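Local coordinates for plasmodesmata-located protein 8 (Arabidopsis thaliana, PDB 6GRF) that probably modulates cell-to-cell trafficking at plasmodesmata, carrying an extracellular region built of two tandem DUF26 (Gnk2-homologous) domains, at residues I7-G11 and E201-A205; F138-R142 and C194-V198; L149-L154 and C179-A184. All coordinates share one frame; numbering follows the deposited sequence.

Interaction 1. Residues I7-G11 and E201-A205; sequences IFIYG and EVYLA
Ile9 and Tyr203 make the main apolar contact, their side chains crossing at about a right angle. Both branches of Ile9 reach the phenol: CG2 lies 3.8 Å from Tyr203 CE2, and CD1 comes to 3.2 Å from Tyr203 OH, a close carbon-oxygen contact. CG2 stands anti to the backbone N and CG1 beside it (chi1 -60°), which turns both branches to the hydroxyl end of the ring, where the two methyl groups come from the same side of its plane. The aromatic part is a meeting of Tyr10 with Tyr203. Their ring centroids are 5.7 Å apart and the planes stand at 56°, an oblique arrangement in which Tyr10 CE2 leans on the Tyr203 CB-CG bond, 3.8 Å from CB. Beyond Tyr203, the ring of Tyr208 stacks on its ring. The polar element belongs to 201-205 alone: Tyr203 OH donates to Glu201 OE1 (3.1 Å) from above the carboxylate plane. This bond fixes the rotation of the hydroxyl beside Ile9, while the Glu201 carboxyl carbon lies at the edge of the phenol ring. In strand 8-13, Ile9 and Tyr10 both face Gln101 in a classic beta bulge, and both side chains point toward strand 199-204. Segment 201-204 runs at 38° to 8-11, with the axes 10.0 Å apart at closest approach, too far for backbone pairing, so side chains bridge the gap, joined by Gln101, Arg123 and Tyr124. The contact thus joins the antiparallel five-stranded sheets of the two Gnk2-homologous domains, and belongs to the buried interdomain interface of a tandem DUF26 ectodomain.

Interaction 2. Residues F138-R142 and C194-V198; sequences FFKRR and CGSAV
Phe138, Phe139 and Arg142 of helix 136-149 reach toward the backbone of 194-198 in three different attitudes. Phe138 comes edge-on: its CG stands anti to the backbone N (chi1 178°), carrying the ring outward until CZ is 3.6 Å from Val198 O, close to the ring plane, and CE2 nears Ala197 O. Phe139 is turned against it, with CD2 of Phe138 3.7 Å above one face of the Phe139 ring, offset toward the rim. The far end of Phe139 meets the turn obliquely, CZ lying 3.7 Å from Ser196 CA and CE1 3.6 Å from Gly195 O. Gly195 and Ser196 are the middle residues of a type I beta turn, Cys194 to Ala197, which follows helix 176-193 and leads through Val198 into strand 199-204; in this DUF26 domain the disulfide of Cys194 with Cys127 ties the turn to strand 122-127. Arg142 runs beneath Phe139, whose CD1 sits 3.6 Å above the guanidinium plane. The arginine chain bends at chi2 and chi3 and brings NH2 to the turn. There NH2 donates to Gly195 O at 2.5 Å, a distance short enough to be doubtful in detail; the bond is bent (130°) and comes from above the carbonyl plane. Cys194 O is also near NH2, at the guanidinium edge but badly angled for a bond. Tyr211 OH hydrogen-bonds with both Arg142 NH2 and Ala197 O.

Interaction 3. Residues L149-L154 and C179-A184; sequences LESTQL and CTACLA
Cys179 meets Gln153 through the peptide carbonyl: its CB is 3.3 Å from Gln153 O, and its SG lies 3.4 Å from the same oxygen. With SG anti to the backbone N (chi1 171°), the sulfur lies against the loop carbonyls and is bonded to Cys170 in a disulfide. Thr180 follows, packed alongside the aliphatic part of Gln153, the two side chains pointing the same way. Its methyl CG2 touches Glu150 O at 3.9 Å, while OG1 is near Thr152 O but hydrogen-bonds to Pro176 O, one turn back in its own helix. Leu183, the next residue of the helix to face the loop, pushes CD1 into the type I turn formed by Leu149 to Thr152. CD1 lies 3.6 Å from Leu149 O and only 3.4 Å from Thr152 CB, tighter than a usual carbon pair. The turn that receives it is held by two donors on one oxygen: Thr152 N and Thr152 OG1 (2.6 Å) approach Leu149 O from the same face of its plane, which holds the hydroxyl on the turn, while CB is the Thr152 atom that meets Leu183 CD1. At Ala184 the extended Glu150 chain runs over the backbone, OE2 reaching 3.6 Å from Ala184 CA. A water donates to both Glu150 OE2 and Ala184 O, bridging the two segments. Cys170, Cys179 and Cys182 form the C-X8-C-X2-C motif that marks DUF26 domains. The loop between helix 136-149 and strand 156-161 lies against the early turns of helix 176-193, with Ala168 and Cys170 of strand 164-170 packing on Leu183, Lys157 of strand 156-161 touching Leu149 and Thr152, and Cys182 bonded to Cys207 of strand 207-213.

The three interactions are nested along the chain: 149-154 with 179-184 lies inside the loop closed by 138-142 with 194-198, which lies inside the loop closed by 7-11 with 201-205. Their centres are 17 to 20 Å apart. Interactions 2 and 3 are both internal to the second Gnk2-homologous domain: interaction 3 sets the loop after helix 136-149 against the early part of helix 176-193, and interaction 2 sets helix 136-149 against the loop that follows helix 176-193. Interaction 1 instead joins that domain's sheet to the first domain. Leu204 CD1 packs 3.5 Å from Cys182 O, connecting interactions 1 and 3, so strand 199-204 faces its own helix on one side and contributes Tyr203 to the interdomain interface.

Interaction 1. Residues I7-G11 and E201-A205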
loop_
_atom_site.group_PDB
_atom_site.type_symbol
_atom_site.label_atom_id
_atom_site.label_comp_id
_atom_site.label_asym_id
_atom_site.label_seq_id
_atom_site.Cartn_x
_atom_site.Cartn_y
_atom_site.Cartn_z
ATOM N N ILE A 7 3.996 2.786 -12.390
ATOM C CA ILE A 7 5.005 3.762 -11.911
ATOM C C ILE A 7 5.293 3.560 -10.409
ATOM O O ILE A 7 4.427 3.165 -9.626
ATOM C CB ILE A 7 4.601 5.217 -12.238
ATOM C CG1 ILE A 7 3.365 5.679 -11.463
ATOM C CG2 ILE A 7 4.426 5.407 -13.738
ATOM C CD1 ILE A 7 3.675 6.604 -10.303
ATOM N N PHE A 8 6.539 3.871 -10.036
ATOM C CA PHE A 8 7.113 3.633 -8.721
ATOM C C PHE A 8 6.646 4.712 -7.738
ATOM O O PHE A 8 6.830 5.878 -8.001
ATOM C CB PHE A 8 8.640 3.645 -8.820
ATOM C CG PHE A 8 9.359 3.437 -7.515
ATOM C CD1 PHE A 8 9.546 2.165 -7.002
ATOM C CD2 PHE A 8 9.847 4.514 -6.795
ATOM C CE1 PHE A 8 10.198 1.974 -5.792
ATOM C CE2 PHE A 8 10.499 4.320 -5.586
ATOM C CZ PHE A 8 10.671 3.050 -5.083
ATOM N N ILE A 9 6.078 4.303 -6.593
ATOM C CA ILE A 9 5.677 5.244 -5.549
ATOM C C ILE A 9 6.713 5.225 -4.422
ATOM O O ILE A 9 7.333 6.246 -4.152
ATOM C CB ILE A 9 4.246 4.966 -5.057
ATOM C CG1 ILE A 9 3.262 5.098 -6.220
ATOM C CG2 ILE A 9 3.881 5.885 -3.896
ATOM C CD1 ILE A 9 1.824 4.903 -5.844
ATOM N N TYR A 10 6.906 4.071 -3.775
ATOM C CA TYR A 10 7.894 3.961 -2.714
ATOM C C TYR A 10 8.268 2.489 -2.497
ATOM O O TYR A 10 7.513 1.580 -2.822
ATOM C CB TYR A 10 7.392 4.592 -1.409
ATOM C CG TYR A 10 6.500 3.717 -0.562
ATOM C CD1 TYR A 10 7.028 2.844 0.380
ATOM C CD2 TYR A 10 5.121 3.768 -0.691
ATOM C CE1 TYR A 10 6.210 2.035 1.157
ATOM C CE2 TYR A 10 4.290 2.967 0.080
ATOM C CZ TYR A 10 4.837 2.095 1.005
ATOM O OH TYR A 10 4.019 1.306 1.755
ATOM N N GLY A 11 9.456 2.297 -1.926
ATOM C CA GLY A 11 9.954 0.996 -1.521
ATOM C C GLY A 11 10.788 1.113 -0.257
ATOM O O GLY A 11 11.349 2.179 0.039
ATOM N N GLU A 201 -0.733 12.583 -0.691
ATOM C CA GLU A 201 -0.921 11.143 -0.512
ATOM C C GLU A 201 -0.225 10.714 0.784
ATOM O O GLU A 201 0.845 11.191 1.097
ATOM C CB GLU A 201 -0.445 10.367 -1.745
ATOM C CG GLU A 201 0.917 10.771 -2.302
ATOM C CD GLU A 201 1.356 10.007 -3.558
ATOM O OE1 GLU A 201 0.487 9.332 -4.181
ATOM O OE2 GLU A 201 2.569 10.069 -3.927
ATOM N N VAL A 202 -0.892 9.846 1.549
ATOM C CA VAL A 202 -0.320 9.217 2.721
ATOM C C VAL A 202 -0.499 7.698 2.630
ATOM O O VAL A 202 -1.613 7.186 2.414
ATOM C CB VAL A 202 -0.942 9.775 4.010
ATOM C CG1 VAL A 202 -0.720 8.848 5.194
ATOM C CG2 VAL A 202 -0.406 11.162 4.303
ATOM N N TYR A 203 0.616 6.983 2.819
ATOM C CA TYR A 203 0.644 5.534 2.792
ATOM C C TYR A 203 1.078 5.029 4.168
ATOM O O TYR A 203 2.168 5.347 4.620
ATOM C CB TYR A 203 1.602 5.030 1.718
ATOM C CG TYR A 203 1.196 5.384 0.313
ATOM C CD1 TYR A 203 0.490 4.490 -0.468
ATOM C CD2 TYR A 203 1.527 6.608 -0.237
ATOM C CE1 TYR A 203 0.109 4.807 -1.759
ATOM C CE2 TYR A 203 1.150 6.944 -1.524
ATOM C CZ TYR A 203 0.431 6.043 -2.281
ATOM O OH TYR A 203 0.066 6.359 -3.549
ATOM N N LEU A 204 0.184 4.292 4.827
ATOM C CA LEU A 204 0.499 3.616 6.065
ATOM C C LEU A 204 0.758 2.142 5.753
ATOM O O LEU A 204 0.639 1.719 4.616
ATOM C CB LEU A 204 -0.664 3.789 7.043
ATOM C CG LEU A 204 -1.122 5.229 7.260
ATOM C CD1 LEU A 204 -2.147 5.291 8.377
ATOM C CD2 LEU A 204 0.059 6.141 7.559
ATOM N N ALA A 205 1.121 1.378 6.785
ATOM C CA ALA A 205 1.478 -0.034 6.628
ATOM C C ALA A 205 0.346 -0.831 5.961
ATOM O O ALA A 205 0.629 -1.688 5.129
ATOM C CB ALA A 205 1.852 -0.615 7.969
#

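Interaction 2. Residues F138-R142 and C194-V198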
loop_
_atom_site.group_PDB
_atom_site.type_symbol
_atom_site.label_atom_id
_atom_site.label_comp_id
_atom_site.label_asym_id
_atom_site.label_seq_id
_atom_site.Cartn_x
_atom_site.Cartn_y
_atom_site.Cartn_z
ATOM N N PHE A 138 -12.341 25.168 -1.098
ATOM C CA PHE A 138 -11.478 24.048 -1.413
ATOM C C PHE A 138 -11.294 23.150 -0.183
ATOM O O PHE A 138 -11.362 21.929 -0.285
ATOM C CB PHE A 138 -10.106 24.522 -1.889
ATOM C CG PHE A 138 -9.180 23.376 -2.188
ATOM C CD1 PHE A 138 -9.346 22.619 -3.339
ATOM C CD2 PHE A 138 -8.188 23.012 -1.288
ATOM C CE1 PHE A 138 -8.502 21.552 -3.605
ATOM C CE2 PHE A 138 -7.353 21.936 -1.555
ATOM C CZ PHE A 138 -7.520 21.206 -2.709
ATOM N N PHE A 139 -11.050 23.771 0.975
ATOM C CA PHE A 139 -10.725 23.046 2.191
ATOM C C PHE A 139 -11.976 22.370 2.763
ATOM O O PHE A 139 -11.887 21.286 3.313
ATOM C CB PHE A 139 -9.979 23.968 3.159
ATOM C CG PHE A 139 -8.580 24.245 2.677
ATOM C CD1 PHE A 139 -7.676 23.207 2.507
ATOM C CD2 PHE A 139 -8.187 25.521 2.320
ATOM C CE1 PHE A 139 -6.399 23.444 2.024
ATOM C CE2 PHE A 139 -6.912 25.759 1.830
ATOM C CZ PHE A 139 -6.019 24.721 1.687
ATOM N N LYS A 140 -13.143 22.993 2.608
ATOM C CA LYS A 140 -14.368 22.385 3.062
ATOM C C LYS A 140 -14.676 21.146 2.201
ATOM O O LYS A 140 -15.149 20.131 2.713
ATOM C CB LYS A 140 -15.528 23.387 3.036
ATOM C CG LYS A 140 -16.794 22.862 3.701
ATOM C CD LYS A 140 -17.916 23.881 3.860
ATOM C CE LYS A 140 -18.830 23.600 5.043
ATOM N NZ LYS A 140 -19.149 22.154 5.193
ATOM N N ARG A 141 -14.412 21.236 0.895
ATOM C CA ARG A 141 -14.675 20.132 -0.023
ATOM C C ARG A 141 -13.681 18.997 0.261
ATOM O O ARG A 141 -14.034 17.836 0.212
ATOM C CB ARG A 141 -14.571 20.573 -1.484
ATOM C CG ARG A 141 -15.512 21.706 -1.877
ATOM C CD ARG A 141 -16.867 21.239 -2.352
ATOM N NE ARG A 141 -17.702 22.308 -2.905
ATOM C CZ ARG A 141 -18.990 22.157 -3.185
ATOM N NH1 ARG A 141 -19.532 20.952 -3.123
ATOM N NH2 ARG A 141 -19.732 23.200 -3.507
ATOM N N ARG A 142 -12.434 19.355 0.559
ATOM C CA ARG A 142 -11.445 18.371 0.927
ATOM C C ARG A 142 -11.920 17.621 2.176
ATOM O O ARG A 142 -11.883 16.408 2.199
ATOM C CB ARG A 142 -10.087 19.035 1.164
ATOM C CG ARG A 142 -8.957 18.044 1.417
ATOM C CD ARG A 142 -8.247 18.353 2.721
ATOM N NE ARG A 142 -7.107 19.212 2.516
ATOM C CZ ARG A 142 -6.392 19.784 3.472
ATOM N NH1 ARG A 142 -6.969 20.302 4.543
ATOM N NH2 ARG A 142 -5.081 19.829 3.332
ATOM N N CYS A 194 0.137 17.843 5.447
ATOM C CA CYS A 194 -0.047 18.511 4.159
ATOM C C CYS A 194 -1.193 19.527 4.250
ATOM O O CYS A 194 -2.145 19.463 3.484
ATOM C CB CYS A 194 -0.394 17.508 3.069
ATOM S SG CYS A 194 0.825 16.184 2.879
ATOM N N GLY A 195 -1.095 20.448 5.206
ATOM C CA GLY A 195 -2.217 21.282 5.590
ATOM C C GLY A 195 -2.888 21.968 4.408
ATOM O O GLY A 195 -4.120 21.946 4.320
ATOM N N SER A 196 -2.093 22.580 3.518
ATOM C CA SER A 196 -2.612 23.523 2.507
ATOM C C SER A 196 -2.440 23.001 1.070
ATOM O O SER A 196 -2.724 23.723 0.115
ATOM C CB SER A 196 -1.944 24.863 2.652
ATOM O OG SER A 196 -1.931 25.285 4.007
ATOM N N ALA A 197 -1.972 21.762 0.908
ATOM C CA ALA A 197 -1.578 21.238 -0.412
ATOM C C ALA A 197 -2.812 21.028 -1.297
ATOM O O ALA A 197 -3.868 20.636 -0.804
ATOM C CB ALA A 197 -0.837 19.941 -0.239
ATOM N N VAL A 198 -2.651 21.243 -2.607
ATOM C CA VAL A 198 -3.731 21.035 -3.580
ATOM C C VAL A 198 -3.952 19.534 -3.795
ATOM O O VAL A 198 -5.016 19.115 -4.261
ATOM C CB VAL A 198 -3.447 21.752 -4.917
ATOM C CG1 VAL A 198 -2.407 21.039 -5.764
ATOM C CG2 VAL A 198 -4.723 21.952 -5.715
#

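Interaction 3. Residues L149-L154 and C179-A184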
loop_
_atom_site.group_PDB
_atom_site.type_symbol
_atom_site.label_atom_id
_atom_site.label_comp_id
_atom_site.label_asym_id
_atom_site.label_seq_id
_atom_site.Cartn_x
_atom_site.Cartn_y
_atom_site.Cartn_z
ATOM N N LEU A 149 -13.969 9.107 2.539
ATOM C CA LEU A 149 -12.905 8.089 2.381
ATOM C C LEU A 149 -12.778 7.256 3.667
ATOM O O LEU A 149 -12.675 6.020 3.604
ATOM C CB LEU A 149 -11.564 8.759 2.044
ATOM C CG LEU A 149 -11.439 9.434 0.676
ATOM C CD1 LEU A 149 -10.002 9.871 0.420
ATOM C CD2 LEU A 149 -11.916 8.558 -0.467
ATOM N N GLU A 150 -12.784 7.952 4.809
ATOM C CA GLU A 150 -12.668 7.390 6.161
ATOM C C GLU A 150 -13.794 6.400 6.486
ATOM O O GLU A 150 -13.703 5.723 7.490
ATOM C CB GLU A 150 -12.836 8.492 7.203
ATOM C CG GLU A 150 -11.558 9.098 7.717
ATOM C CD GLU A 150 -11.838 10.153 8.777
ATOM O OE1 GLU A 150 -12.960 10.686 8.776
ATOM O OE2 GLU A 150 -10.947 10.435 9.606
ATOM N N SER A 151 -14.878 6.415 5.694
ATOM C CA SER A 151 -16.083 5.599 5.910
ATOM C C SER A 151 -15.852 4.170 5.403
ATOM O O SER A 151 -16.586 3.247 5.757
ATOM C CB SER A 151 -17.347 6.235 5.292
ATOM O OG SER A 151 -17.389 6.216 3.849
ATOM N N THR A 152 -14.818 3.999 4.582
ATOM C CA THR A 152 -14.495 2.737 3.971
ATOM C C THR A 152 -14.258 1.675 5.057
ATOM O O THR A 152 -13.630 1.960 6.086
ATOM C CB THR A 152 -13.296 2.944 3.052
ATOM O OG1 THR A 152 -13.691 4.039 2.224
ATOM C CG2 THR A 152 -12.918 1.717 2.253
ATOM N N GLN A 153 -14.812 0.478 4.821
ATOM C CA GLN A 153 -14.672 -0.701 5.709
ATOM C C GLN A 153 -13.929 -1.834 4.984
ATOM O O GLN A 153 -13.146 -2.559 5.595
ATOM C CB GLN A 153 -16.051 -1.160 6.182
ATOM C CG GLN A 153 -16.678 -0.228 7.205
ATOM C CD GLN A 153 -18.074 -0.636 7.608
ATOM O OE1 GLN A 153 -18.528 -1.749 7.371
ATOM N NE2 GLN A 153 -18.783 0.281 8.227
ATOM N N LEU A 154 -14.196 -1.988 3.685
ATOM C CA LEU A 154 -13.580 -2.993 2.808
ATOM C C LEU A 154 -13.177 -2.312 1.502
ATOM O O LEU A 154 -13.901 -1.468 0.998
ATOM C CB LEU A 154 -14.585 -4.093 2.458
ATOM C CG LEU A 154 -15.203 -4.853 3.620
ATOM C CD1 LEU A 154 -16.493 -5.528 3.184
ATOM C CD2 LEU A 154 -14.217 -5.865 4.176
ATOM N N CYS A 179 -9.709 -1.421 9.299
ATOM C CA CYS A 179 -9.659 -0.616 8.086
ATOM C C CYS A 179 -10.111 0.823 8.389
ATOM O O CYS A 179 -9.411 1.766 8.029
ATOM C CB CYS A 179 -10.496 -1.240 6.975
ATOM S SG CYS A 179 -10.683 -0.172 5.524
ATOM N N THR A 180 -11.233 0.972 9.109
ATOM C CA THR A 180 -11.767 2.299 9.497
ATOM C C THR A 180 -10.705 3.088 10.284
ATOM O O THR A 180 -10.455 4.246 9.996
ATOM C CB THR A 180 -13.078 2.171 10.290
ATOM O OG1 THR A 180 -14.016 1.501 9.452
ATOM C CG2 THR A 180 -13.672 3.492 10.731
ATOM N N ALA A 181 -10.085 2.437 11.281
ATOM C CA ALA A 181 -9.067 3.053 12.149
ATOM C C ALA A 181 -7.818 3.424 11.337
ATOM O O ALA A 181 -7.226 4.477 11.560
ATOM C CB ALA A 181 -8.731 2.112 13.288
ATOM N N CYS A 182 -7.421 2.557 10.395
ATOM C CA CYS A 182 -6.257 2.803 9.579
ATOM C C CYS A 182 -6.491 4.052 8.713
ATOM O O CYS A 182 -5.637 4.931 8.639
ATOM C CB CYS A 182 -5.930 1.581 8.726
ATOM S SG CYS A 182 -4.321 1.661 7.891
ATOM N N LEU A 183 -7.654 4.119 8.059
ATOM C CA LEU A 183 -7.970 5.250 7.167
ATOM C C LEU A 183 -8.161 6.528 7.988
ATOM O O LEU A 183 -7.745 7.587 7.552
ATOM C CB LEU A 183 -9.208 4.929 6.324
ATOM C CG LEU A 183 -8.962 3.899 5.227
ATOM C CD1 LEU A 183 -10.241 3.561 4.493
ATOM C CD2 LEU A 183 -7.904 4.388 4.264
ATOM N N ALA A 184 -8.741 6.406 9.185
ATOM C CA ALA A 184 -8.877 7.548 10.104
ATOM C C ALA A 184 -7.496 8.156 10.371
ATOM O O ALA A 184 -7.333 9.356 10.310
ATOM C CB ALA A 184 -9.556 7.142 11.395
HETATM O O HOH W 1 -8.962 11.249 11.021
#